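Local coordinates for protein dihydrophenazinedicarboxylate synthase (Burkholderia, PDB 4HMW) that catalyses FMN-dependent oxidations by molecular oxygen in the terminal steps of phenazine biosynthesis, producing hydrogen peroxide, at residues 18-23 / 187-192; 42-47 / 105-110; 24-29 / 208-213. All blocks are in the same frame, centred on the assembly; numbering follows the deposited sequence.

Interaction 1: residues 18-23 / 187-192. With FMN (flavin mononucleotide), chain C.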
loop_
_atom_site.group_PDB
_atom_site.type_symbol
_atom_site.label_atom_id
_atom_site.label_comp_id
_atom_site.label_asym_id
_atom_site.label_seq_id
_atom_site.Cartn_x
_atom_site.Cartn_y
_atom_site.Cartn_z
ATOM N N VAL B 18 -14.755 -12.609 -9.595
ATOM C CA VAL B 18 -15.268 -13.182 -8.365
ATOM C C VAL B 18 -16.668 -12.628 -8.097
ATOM O O VAL B 18 -17.042 -11.577 -8.601
ATOM C CB VAL B 18 -14.354 -13.026 -7.174
ATOM C CG1 VAL B 18 -12.960 -13.579 -7.562
ATOM C CG2 VAL B 18 -14.351 -11.597 -6.669
ATOM N N LEU B 19 -17.459 -13.376 -7.340
ATOM C CA LEU B 19 -18.818 -12.966 -7.090
ATOM C C LEU B 19 -18.792 -11.799 -6.110
ATOM O O LEU B 19 -17.957 -11.746 -5.200
ATOM C CB LEU B 19 -19.614 -14.092 -6.469
ATOM C CG LEU B 19 -21.120 -13.923 -6.608
ATOM C CD1 LEU B 19 -21.594 -14.361 -7.997
ATOM C CD2 LEU B 19 -21.858 -14.698 -5.461
ATOM N N PHE B 20 -19.734 -10.897 -6.264
ATOM C CA PHE B 20 -19.748 -9.661 -5.457
ATOM C C PHE B 20 -21.203 -9.181 -5.488
ATOM O O PHE B 20 -21.514 -8.147 -6.041
ATOM C CB PHE B 20 -18.789 -8.668 -6.087
ATOM C CG PHE B 20 -18.602 -7.358 -5.317
ATOM C CD1 PHE B 20 -19.133 -7.158 -4.043
ATOM C CD2 PHE B 20 -17.872 -6.328 -5.898
ATOM C CE1 PHE B 20 -18.929 -5.960 -3.380
ATOM C CE2 PHE B 20 -17.679 -5.133 -5.239
ATOM C CZ PHE B 20 -18.218 -4.941 -3.974
ATOM N N PRO B 21 -22.091 -9.943 -4.865
ATOM C CA PRO B 21 -23.510 -9.573 -4.940
ATOM C C PRO B 21 -23.785 -8.272 -4.210
ATOM O O PRO B 21 -24.746 -7.586 -4.576
ATOM C CB PRO B 21 -24.229 -10.755 -4.276
ATOM C CG PRO B 21 -23.193 -11.472 -3.500
ATOM C CD PRO B 21 -21.905 -11.268 -4.260
ATOM N N GLU B 22 -22.939 -7.923 -3.244
ATOM C CA GLU B 22 -23.090 -6.673 -2.482
ATOM C C GLU B 22 -22.856 -5.412 -3.318
ATOM O O GLU B 22 -23.207 -4.293 -2.901
ATOM C CB GLU B 22 -22.134 -6.682 -1.291
ATOM C CG GLU B 22 -22.411 -7.793 -0.306
ATOM C CD GLU B 22 -21.643 -9.102 -0.582
ATOM O OE1 GLU B 22 -20.967 -9.223 -1.650
ATOM O OE2 GLU B 22 -21.735 -10.006 0.295
ATOM N N TYR B 23 -22.260 -5.568 -4.495
ATOM C CA TYR B 23 -22.053 -4.425 -5.370
ATOM C C TYR B 23 -23.391 -3.787 -5.699
ATOM O O TYR B 23 -23.505 -2.572 -5.729
ATOM C CB TYR B 23 -21.343 -4.905 -6.625
ATOM C CG TYR B 23 -21.101 -3.924 -7.755
ATOM C CD1 TYR B 23 -20.252 -2.797 -7.616
ATOM C CD2 TYR B 23 -21.631 -4.176 -8.992
ATOM C CE1 TYR B 23 -20.017 -1.952 -8.668
ATOM C CE2 TYR B 23 -21.365 -3.348 -10.052
ATOM C CZ TYR B 23 -20.576 -2.246 -9.909
ATOM O OH TYR B 23 -20.368 -1.479 -11.058
ATOM N N PHE B 187 -14.309 -0.903 -2.086
ATOM C CA PHE B 187 -14.185 -2.317 -2.407
ATOM C C PHE B 187 -14.089 -2.409 -3.913
ATOM O O PHE B 187 -14.959 -1.904 -4.621
ATOM C CB PHE B 187 -15.412 -3.034 -1.901
ATOM C CG PHE B 187 -15.505 -3.063 -0.398
ATOM C CD1 PHE B 187 -16.041 -1.980 0.278
ATOM C CD2 PHE B 187 -15.066 -4.149 0.326
ATOM C CE1 PHE B 187 -16.109 -1.957 1.634
ATOM C CE2 PHE B 187 -15.158 -4.142 1.707
ATOM C CZ PHE B 187 -15.683 -3.031 2.362
ATOM N N TRP B 188 -13.033 -3.043 -4.402
ATOM C CA TRP B 188 -12.760 -3.165 -5.849
ATOM C C TRP B 188 -12.573 -4.619 -6.244
ATOM O O TRP B 188 -11.823 -5.334 -5.602
ATOM C CB TRP B 188 -11.480 -2.407 -6.145
ATOM C CG TRP B 188 -11.008 -2.289 -7.587
ATOM C CD1 TRP B 188 -11.159 -1.211 -8.393
ATOM C CD2 TRP B 188 -10.277 -3.251 -8.358
ATOM N NE1 TRP B 188 -10.563 -1.409 -9.606
ATOM C CE2 TRP B 188 -9.984 -2.643 -9.612
ATOM C CE3 TRP B 188 -9.777 -4.525 -8.099
ATOM C CZ2 TRP B 188 -9.278 -3.294 -10.612
ATOM C CZ3 TRP B 188 -9.050 -5.159 -9.095
ATOM C CH2 TRP B 188 -8.809 -4.543 -10.331
ATOM N N ALA B 189 -13.249 -5.061 -7.305
ATOM C CA ALA B 189 -13.117 -6.441 -7.749
ATOM C C ALA B 189 -12.993 -6.466 -9.259
ATOM O O ALA B 189 -13.854 -5.987 -9.971
ATOM C CB ALA B 189 -14.282 -7.267 -7.302
ATOM N N ALA B 190 -11.918 -7.066 -9.730
ATOM C CA ALA B 190 -11.596 -7.102 -11.156
ATOM C C ALA B 190 -12.655 -7.877 -11.937
ATOM O O ALA B 190 -13.241 -8.865 -11.449
ATOM C CB ALA B 190 -10.237 -7.761 -11.366
ATOM N N SER B 191 -12.854 -7.438 -13.176
ATOM C CA SER B 191 -13.755 -8.074 -14.143
ATOM C C SER B 191 -12.986 -8.341 -15.396
ATOM O O SER B 191 -12.214 -7.500 -15.838
ATOM C CB SER B 191 -14.868 -7.130 -14.518
ATOM O OG SER B 191 -15.650 -6.800 -13.398
ATOM N N SER B 192 -13.215 -9.496 -16.009
ATOM C CA SER B 192 -12.504 -9.788 -17.252
ATOM C C SER B 192 -12.839 -8.825 -18.399
ATOM O O SER B 192 -12.003 -8.658 -19.295
ATOM C CB SER B 192 -12.688 -11.243 -17.668
ATOM O OG SER B 192 -14.050 -11.520 -17.938
HETATM N N1 FMN C . -5.286 2.441 -12.274
HETATM C C2 FMN C . -4.635 3.370 -13.038
HETATM O O2 FMN C . -5.125 4.470 -13.222
HETATM N N3 FMN C . -3.402 3.084 -13.557
HETATM C C4 FMN C . -2.836 1.846 -13.374
HETATM O O4 FMN C . -1.713 1.623 -13.869
HETATM C C4A FMN C . -3.504 0.886 -12.624
HETATM N N5 FMN C . -2.968 -0.379 -12.455
HETATM C C5A FMN C . -3.659 -1.297 -11.660
HETATM C C6 FMN C . -3.109 -2.545 -11.462
HETATM C C7 FMN C . -3.747 -3.470 -10.660
HETATM C C7M FMN C . -3.113 -4.804 -10.479
HETATM C C8 FMN C . -4.971 -3.159 -10.080
HETATM C C8M FMN C . -5.672 -4.135 -9.193
HETATM C C9 FMN C . -5.525 -1.908 -10.273
HETATM C C9A FMN C . -4.895 -0.984 -11.099
HETATM N N10 FMN C . -5.449 0.301 -11.335
HETATM C C10 FMN C . -4.744 1.204 -12.091
HETATM C "C1'" FMN C . -6.756 0.752 -10.790
HETATM C "C2'" FMN C . -6.577 1.505 -9.469
HETATM O "O2'" FMN C . -6.288 0.608 -8.387
HETATM C "C3'" FMN C . -7.807 2.335 -9.102
HETATM O "O3'" FMN C . -8.920 1.467 -9.043
HETATM C "C4'" FMN C . -8.036 3.489 -10.096
HETATM O "O4'" FMN C . -6.790 3.930 -10.604
HETATM C "C5'" FMN C . -8.865 4.606 -9.484
HETATM O "O5'" FMN C . -8.261 5.068 -8.294
HETATM P P FMN C . -8.714 6.439 -7.613
HETATM O O1P FMN C . -8.177 7.584 -8.452
HETATM O O2P FMN C . -10.249 6.464 -7.589
HETATM O O3P FMN C . -8.071 6.435 -6.268
HETATM O O HOH W 1 -12.538 -10.478 -9.222
#
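The back of the FMN pocket is packed here: Phe20, from the loop before helix 30-43, lies on Phe187 and Ala189 of strand 184-189, whereas Trp188 between them points its indole to the cofactor. The Phe20 ring makes the contact obliquely, with CZ 4.0 Å from Phe187 CB and CD2 4.0 Å from Ala189 CB. Phe187 turns its ring away, CG anti to its carbonyl carbon, which leaves its beta carbon to take the contact; the two side chains cross at about a right angle. With CG anti to the backbone N (chi1 -176°), Phe20 carries its ring in between the loop and the strand, and Tyr23 CB sits 3.7 Å above the ring centre. Trp37 of helix 30-43 meets both phenylalanine rings edge-to-face. Ala189 suits its place because a lone methyl leaves room for both Phe20 and Val18, whose CG2 is 4.4 Å from Ala189 CB. Beside this apolar patch, water 1 accepts from Val18 N (3.1 Å) and donates to Ala190 O (2.8 Å). On the cofactor side, Trp188 CH2 approaches the flavin methyl C8M to 3.4 Å. Loop and strand are thus joined by apolar packing and one water, an association that depends on shape and on excluding solvent.

Interaction 2: residues 42-47 / 105-110. With FMN (flavin mononucleotide), chain C.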
loop_
_atom_site.group_PDB
_atom_site.type_symbol
_atom_site.label_atom_id
_atom_site.label_comp_id
_atom_site.label_asym_id
_atom_site.label_seq_id
_atom_site.Cartn_x
_atom_site.Cartn_y
_atom_site.Cartn_z
ATOM N N ASP B 42 -9.879 -16.311 2.799
ATOM C CA ASP B 42 -9.329 -17.514 3.385
ATOM C C ASP B 42 -9.797 -18.794 2.669
ATOM O O ASP B 42 -9.007 -19.721 2.462
ATOM C CB ASP B 42 -9.668 -17.594 4.868
ATOM C CG ASP B 42 -8.810 -16.669 5.721
ATOM O OD1 ASP B 42 -7.824 -16.049 5.214
ATOM O OD2 ASP B 42 -9.117 -16.575 6.926
ATOM N N VAL B 43 -11.067 -18.843 2.276
ATOM C CA VAL B 43 -11.539 -19.955 1.455
ATOM C C VAL B 43 -10.790 -20.043 0.118
ATOM O O VAL B 43 -10.502 -21.151 -0.368
ATOM C CB VAL B 43 -13.069 -19.856 1.206
ATOM C CG1 VAL B 43 -13.555 -20.936 0.261
ATOM C CG2 VAL B 43 -13.821 -19.939 2.545
ATOM N N ALA B 44 -10.481 -18.891 -0.476
ATOM C CA ALA B 44 -9.755 -18.838 -1.739
ATOM C C ALA B 44 -8.256 -19.071 -1.584
ATOM O O ALA B 44 -7.525 -19.043 -2.574
ATOM C CB ALA B 44 -9.986 -17.491 -2.423
ATOM N N ARG B 45 -7.805 -19.256 -0.351
ATOM C CA ARG B 45 -6.391 -19.508 -0.046
ATOM C C ARG B 45 -5.474 -18.357 -0.502
ATOM O O ARG B 45 -4.349 -18.556 -0.977
ATOM C CB ARG B 45 -5.955 -20.853 -0.625
ATOM C CG ARG B 45 -6.747 -22.039 -0.012
ATOM C CD ARG B 45 -6.097 -23.383 -0.374
ATOM N NE ARG B 45 -5.977 -24.325 0.750
ATOM C CZ ARG B 45 -5.342 -24.085 1.904
ATOM N NH1 ARG B 45 -4.766 -22.911 2.154
ATOM N NH2 ARG B 45 -5.300 -25.035 2.833
ATOM N N VAL B 46 -5.952 -17.142 -0.288
ATOM C CA VAL B 46 -5.121 -15.970 -0.484
ATOM C C VAL B 46 -3.904 -15.982 0.450
ATOM O O VAL B 46 -4.034 -16.205 1.659
ATOM C CB VAL B 46 -5.940 -14.678 -0.244
ATOM C CG1 VAL B 46 -5.008 -13.449 -0.201
ATOM C CG2 VAL B 46 -7.029 -14.518 -1.319
ATOM N N ARG B 47 -2.717 -15.748 -0.105
ATOM C CA ARG B 47 -1.488 -15.653 0.701
ATOM C C ARG B 47 -1.388 -14.298 1.411
ATOM O O ARG B 47 -1.458 -13.253 0.765
ATOM C CB ARG B 47 -0.249 -15.844 -0.180
ATOM C CG ARG B 47 1.048 -15.880 0.589
ATOM C CD ARG B 47 2.203 -16.273 -0.288
ATOM N NE ARG B 47 3.415 -16.498 0.490
ATOM C CZ ARG B 47 4.519 -17.029 -0.004
ATOM N NH1 ARG B 47 4.549 -17.391 -1.276
ATOM N NH2 ARG B 47 5.587 -17.191 0.770
ATOM N N ARG B 105 -3.978 -10.734 -4.976
ATOM C CA ARG B 105 -3.722 -11.065 -6.368
ATOM C C ARG B 105 -4.581 -12.248 -6.815
ATOM O O ARG B 105 -5.018 -12.310 -7.984
ATOM C CB ARG B 105 -2.230 -11.412 -6.556
ATOM C CG ARG B 105 -1.318 -10.221 -6.423
ATOM C CD ARG B 105 0.075 -10.616 -5.902
ATOM N NE ARG B 105 1.095 -9.575 -6.072
ATOM C CZ ARG B 105 1.255 -8.564 -5.228
ATOM N NH1 ARG B 105 0.466 -8.450 -4.173
ATOM N NH2 ARG B 105 2.225 -7.685 -5.417
ATOM N N GLU B 106 -4.830 -13.178 -5.902
ATOM C CA GLU B 106 -5.505 -14.434 -6.263
ATOM C C GLU B 106 -6.958 -14.237 -6.676
ATOM O O GLU B 106 -7.456 -14.980 -7.499
ATOM C CB GLU B 106 -5.447 -15.449 -5.106
ATOM C CG GLU B 106 -4.063 -15.946 -4.758
ATOM C CD GLU B 106 -3.374 -15.123 -3.664
ATOM O OE1 GLU B 106 -3.706 -13.918 -3.485
ATOM O OE2 GLU B 106 -2.490 -15.707 -2.973
ATOM N N THR B 107 -7.629 -13.230 -6.111
ATOM C CA THR B 107 -9.019 -12.961 -6.411
ATOM C C THR B 107 -9.267 -11.648 -7.126
ATOM O O THR B 107 -10.412 -11.312 -7.402
ATOM C CB THR B 107 -9.848 -12.916 -5.138
ATOM O OG1 THR B 107 -9.341 -11.863 -4.313
ATOM C CG2 THR B 107 -9.754 -14.248 -4.358
ATOM N N GLY B 108 -8.216 -10.906 -7.424
ATOM C CA GLY B 108 -8.394 -9.632 -8.050
ATOM C C GLY B 108 -9.207 -8.667 -7.221
ATOM O O GLY B 108 -10.073 -7.958 -7.757
ATOM N N GLN B 109 -8.894 -8.566 -5.926
ATOM C CA GLN B 109 -9.657 -7.668 -5.048
ATOM C C GLN B 109 -8.749 -6.712 -4.300
ATOM O O GLN B 109 -7.650 -7.061 -3.878
ATOM C CB GLN B 109 -10.499 -8.472 -4.007
ATOM C CG GLN B 109 -11.667 -9.214 -4.613
ATOM C CD GLN B 109 -12.288 -10.174 -3.611
ATOM O OE1 GLN B 109 -11.640 -11.096 -3.110
ATOM N NE2 GLN B 109 -13.558 -9.983 -3.332
ATOM N N GLN B 110 -9.212 -5.488 -4.153
ATOM C CA GLN B 110 -8.518 -4.562 -3.268
ATOM C C GLN B 110 -9.551 -3.909 -2.333
ATOM O O GLN B 110 -10.729 -3.802 -2.652
ATOM C CB GLN B 110 -7.623 -3.535 -4.001
ATOM C CG GLN B 110 -8.261 -2.752 -4.983
ATOM C CD GLN B 110 -7.360 -1.732 -5.741
ATOM O OE1 GLN B 110 -6.448 -1.099 -5.203
ATOM N NE2 GLN B 110 -7.686 -1.546 -7.006
HETATM N N1 FMN C . -5.286 2.441 -12.274
HETATM C C2 FMN C . -4.635 3.370 -13.038
HETATM O O2 FMN C . -5.125 4.470 -13.222
HETATM N N3 FMN C . -3.402 3.084 -13.557
HETATM C C4 FMN C . -2.836 1.846 -13.374
HETATM O O4 FMN C . -1.713 1.623 -13.869
HETATM C C4A FMN C . -3.504 0.886 -12.624
HETATM N N5 FMN C . -2.968 -0.379 -12.455
HETATM C C5A FMN C . -3.659 -1.297 -11.660
HETATM C C6 FMN C . -3.109 -2.545 -11.462
HETATM C C7 FMN C . -3.747 -3.470 -10.660
HETATM C C7M FMN C . -3.113 -4.804 -10.479
HETATM C C8 FMN C . -4.971 -3.159 -10.080
HETATM C C8M FMN C . -5.672 -4.135 -9.193
HETATM C C9 FMN C . -5.525 -1.908 -10.273
HETATM C C9A FMN C . -4.895 -0.984 -11.099
HETATM N N10 FMN C . -5.449 0.301 -11.335
HETATM C C10 FMN C . -4.744 1.204 -12.091
HETATM C "C1'" FMN C . -6.756 0.752 -10.790
HETATM C "C2'" FMN C . -6.577 1.505 -9.469
HETATM O "O2'" FMN C . -6.288 0.608 -8.387
HETATM C "C3'" FMN C . -7.807 2.335 -9.102
HETATM O "O3'" FMN C . -8.920 1.467 -9.043
HETATM C "C4'" FMN C . -8.036 3.489 -10.096
HETATM O "O4'" FMN C . -6.790 3.930 -10.604
HETATM C "C5'" FMN C . -8.865 4.606 -9.484
HETATM O "O5'" FMN C . -8.261 5.068 -8.294
HETATM P P FMN C . -8.714 6.439 -7.613
HETATM O O1P FMN C . -8.177 7.584 -8.452
HETATM O O2P FMN C . -10.249 6.464 -7.589
HETATM O O3P FMN C . -8.071 6.435 -6.268
HETATM O O HOH W 2 -1.662 -12.701 -2.024
#
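Ala44 and Val46 lie at the Schellman motif that ends helix 30-43 and pack on Thr107 and Glu106 in the turn between strands 97-104 and 109-119. Arg45 takes the positive phi of the motif; in the turn, Gly108 and Gln109 both face Trp104 as a G1 beta bulge, and the positive phi of Gly108 favours glycine there.

The apolar part centres on one methyl. Thr107 CG2 is 3.8 Å from Ala44 CB and 4.1 Å from Val46 CG2, while Thr107 OG1 donates to Gln109 OE1 within the turn (2.7 Å). Threonine suits the place because its methyl packs against the helix end while its hydroxyl bonds within the turn. Val46 crosses Glu106 at a slant, its CG1 3.6 Å from Glu106 OE1.

The polar part belongs to Glu106. Its chain bends at chi2 (92°), which folds the carboxylate back over the backbone beyond the helix end. There Glu106 OE2 accepts a nearly straight bond from Arg47 N (2.9 Å), the donor lying 45° out of the carboxylate plane. Water 2 donates to Glu106 OE1 (2.8 Å) and to Arg47 O, so that both carboxylate oxygens are tied to the backbone of Arg47. The same Arg47 O accepts from Arg105 NE of the second subunit, which places the contact at the dimer interface. The guanidinium of Arg47 itself extends away and makes no salt bridge to Glu106.

Cofactor binding ends the segment. Gln110 OE1 accepts from Val67 N of the second subunit, which orients the amide, and Gln110 NE2 donates to the ribityl hydroxyl O2' of FMN at 2.9 Å and 171°.

Interaction 3: residues 24-29 / 208-213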
loop_
_atom_site.group_PDB
_atom_site.type_symbol
_atom_site.label_atom_id
_atom_site.label_comp_id
_atom_site.label_asym_id
_atom_site.label_seq_id
_atom_site.Cartn_x
_atom_site.Cartn_y
_atom_site.Cartn_z
ATOM N N ASP B 24 -24.416 -4.601 -5.909
ATOM C CA ASP B 24 -25.718 -4.029 -6.212
ATOM C C ASP B 24 -26.628 -3.937 -5.007
ATOM O O ASP B 24 -27.673 -3.302 -5.068
ATOM C CB ASP B 24 -26.381 -4.787 -7.342
ATOM C CG ASP B 24 -25.748 -4.478 -8.686
ATOM O OD1 ASP B 24 -25.493 -3.281 -8.999
ATOM O OD2 ASP B 24 -25.486 -5.439 -9.428
ATOM N N ASP B 25 -26.223 -4.527 -3.894
ATOM C CA ASP B 25 -27.024 -4.418 -2.674
ATOM C C ASP B 25 -26.142 -4.359 -1.414
ATOM O O ASP B 25 -26.002 -5.323 -0.686
ATOM C CB ASP B 25 -27.983 -5.600 -2.652
ATOM C CG ASP B 25 -29.039 -5.481 -1.588
ATOM O OD1 ASP B 25 -29.304 -4.341 -1.115
ATOM O OD2 ASP B 25 -29.597 -6.548 -1.235
ATOM N N PRO B 26 -25.554 -3.200 -1.145
ATOM C CA PRO B 26 -24.521 -3.119 -0.102
ATOM C C PRO B 26 -25.031 -3.259 1.335
ATOM O O PRO B 26 -26.088 -2.746 1.625
ATOM C CB PRO B 26 -23.970 -1.711 -0.296
ATOM C CG PRO B 26 -24.364 -1.331 -1.680
ATOM C CD PRO B 26 -25.657 -1.948 -1.917
ATOM N N PRO B 27 -24.275 -3.930 2.219
ATOM C CA PRO B 27 -24.593 -3.890 3.651
ATOM C C PRO B 27 -24.578 -2.452 4.171
ATOM O O PRO B 27 -23.864 -1.606 3.634
ATOM C CB PRO B 27 -23.449 -4.679 4.292
ATOM C CG PRO B 27 -22.853 -5.469 3.224
ATOM C CD PRO B 27 -23.108 -4.781 1.925
ATOM N N SER B 28 -25.324 -2.165 5.226
ATOM C CA SER B 28 -25.392 -0.800 5.734
ATOM C C SER B 28 -24.056 -0.302 6.287
ATOM O O SER B 28 -23.793 0.885 6.268
ATOM C CB SER B 28 -26.466 -0.679 6.812
ATOM O OG SER B 28 -26.251 -1.619 7.847
ATOM N N GLU B 29 -23.231 -1.210 6.793
ATOM C CA GLU B 29 -21.920 -0.854 7.367
ATOM C C GLU B 29 -20.802 -1.516 6.579
ATOM O O GLU B 29 -20.857 -2.703 6.315
ATOM C CB GLU B 29 -21.818 -1.340 8.825
ATOM C CG GLU B 29 -22.836 -0.764 9.761
ATOM C CD GLU B 29 -22.333 0.451 10.495
ATOM O OE1 GLU B 29 -21.172 0.859 10.248
ATOM O OE2 GLU B 29 -23.092 0.999 11.333
ATOM N N TRP B 208 -23.947 5.665 6.494
ATOM C CA TRP B 208 -23.005 5.570 5.385
ATOM C C TRP B 208 -23.740 5.792 4.076
ATOM O O TRP B 208 -24.897 5.421 3.952
ATOM C CB TRP B 208 -22.317 4.208 5.341
ATOM C CG TRP B 208 -21.391 3.949 6.486
ATOM C CD1 TRP B 208 -21.715 3.450 7.721
ATOM C CD2 TRP B 208 -19.976 4.192 6.509
ATOM N NE1 TRP B 208 -20.591 3.363 8.492
ATOM C CE2 TRP B 208 -19.510 3.815 7.780
ATOM C CE3 TRP B 208 -19.057 4.681 5.570
ATOM C CZ2 TRP B 208 -18.164 3.888 8.133
ATOM C CZ3 TRP B 208 -17.727 4.758 5.914
ATOM C CH2 TRP B 208 -17.291 4.371 7.194
ATOM N N LYS B 209 -23.063 6.430 3.133
ATOM C CA LYS B 209 -23.529 6.592 1.746
ATOM C C LYS B 209 -22.671 5.735 0.811
ATOM O O LYS B 209 -21.452 5.702 0.942
ATOM C CB LYS B 209 -23.377 8.054 1.381
ATOM C CG LYS B 209 -23.674 8.456 -0.031
ATOM C CD LYS B 209 -23.401 9.967 -0.165
ATOM C CE LYS B 209 -21.889 10.298 -0.024
ATOM N NZ LYS B 209 -21.570 11.589 0.663
ATOM N N THR B 210 -23.310 5.053 -0.137
ATOM C CA THR B 210 -22.589 4.277 -1.116
ATOM C C THR B 210 -22.756 4.801 -2.554
ATOM O O THR B 210 -23.784 5.378 -2.925
ATOM C CB THR B 210 -22.956 2.768 -1.089
ATOM O OG1 THR B 210 -24.349 2.608 -1.376
ATOM C CG2 THR B 210 -22.642 2.116 0.259
ATOM N N THR B 211 -21.705 4.577 -3.336
ATOM C CA THR B 211 -21.671 4.936 -4.745
ATOM C C THR B 211 -20.931 3.865 -5.528
ATOM O O THR B 211 -19.963 3.312 -5.036
ATOM C CB THR B 211 -20.859 6.264 -4.958
ATOM O OG1 THR B 211 -21.113 7.196 -3.891
ATOM C CG2 THR B 211 -21.161 6.911 -6.306
ATOM N N GLN B 212 -21.370 3.594 -6.760
ATOM C CA GLN B 212 -20.590 2.766 -7.673
ATOM C C GLN B 212 -19.748 3.700 -8.543
ATOM O O GLN B 212 -20.219 4.742 -8.952
ATOM C CB GLN B 212 -21.488 1.907 -8.572
ATOM C CG GLN B 212 -22.325 0.888 -7.795
ATOM C CD GLN B 212 -23.252 0.098 -8.711
ATOM O OE1 GLN B 212 -23.650 0.582 -9.774
ATOM N NE2 GLN B 212 -23.591 -1.121 -8.311
ATOM N N LEU B 213 -18.508 3.318 -8.809
ATOM C CA LEU B 213 -17.573 4.181 -9.546
ATOM C C LEU B 213 -17.169 3.585 -10.895
ATOM O O LEU B 213 -17.108 2.357 -11.068
ATOM C CB LEU B 213 -16.288 4.434 -8.725
ATOM C CG LEU B 213 -16.489 4.898 -7.295
ATOM C CD1 LEU B 213 -15.142 4.999 -6.606
ATOM C CD2 LEU B 213 -17.225 6.233 -7.190
HETATM O O HOH W 3 -25.511 3.143 6.859
HETATM O O HOH W 4 -24.707 2.176 3.598
#
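Asp24 and Gln212 meet at one end of this contact, Glu29 and Trp208 at the other, with Pro26 and Thr210 between them. Gln212 NE2 donates to Asp24 OD1 at 3.0 Å with an N-H...O angle of 148°. The acceptor lies almost in the amide plane of Gln212, yet the amide nitrogen stands 38° out of the carboxylate plane. At the far end the Glu29 chain bends at its second torsion, bringing OE1 to the indole, where Trp208 NE1 gives a weak, strongly bent bond to Glu29 OE1 (3.1 Å); the carboxylate and the indole are turned 69° against each other, and the oxygen is oblique to the ring. Ser28 O comes 3.6 Å from Trp208 CD1. In the middle the proline ring rests on the threonine: Pro26 CB is 4.1 Å from Thr210 CG2, and Pro26 CG is 4.0 Å from Thr210 OG1.

Water 3 donates to Ser28 O (2.9 Å) and accepts from Trp208 N (3.0 Å), bridging the loop and strand backbones. The two segments run nearly antiparallel, and residues 208, 210 and 212 present their side chains to the loop while 209 and 211 point away. Prolines suit residues 26 and 27, which run extended without joining the sheet.

Residues 208-213 belong to the C-terminal region named for dimerisation in the pyridoxamine 5'-phosphate oxidase family, consistent with the salt bridge from Asp24 OD2, its strongest link, to Arg152 of the second subunit. Tyr201 of strand 197-204, the antiparallel neighbour of strand 207-212, packs on Pro26 and Thr210 and hydrogen-bonds through its hydroxyl to Pro27 O. Pro27 touches Thr32 and Arg36 of helix 30-43, and Trp208 leans on Pro30, so the loop is held between this helix and the two C-terminal strands.

Interactions 1 and 2 are neighbours, their centres 12 Å apart, on the adjacent strands 184-189 and 109-119. Backbone bonds join them, Ala190 N to Gly108 O at 2.8 Å and Gln110 N to Trp188 O at 3.0 Å, setting Trp188 and Gln110 side by side on one FMN. That cofactor is also held by the second subunit, through Arg66, Thr82 and Lys88 among others. Interaction 3 continues the loop of interaction 1: Gln212 NE2 reaches Tyr23 O at 3.0 Å, and the side chain of Gln212 is about 12 Å from FMN. Interactions 2 and 3 do not touch, their nearest atoms being about 10 Å apart, but both meet the second subunit.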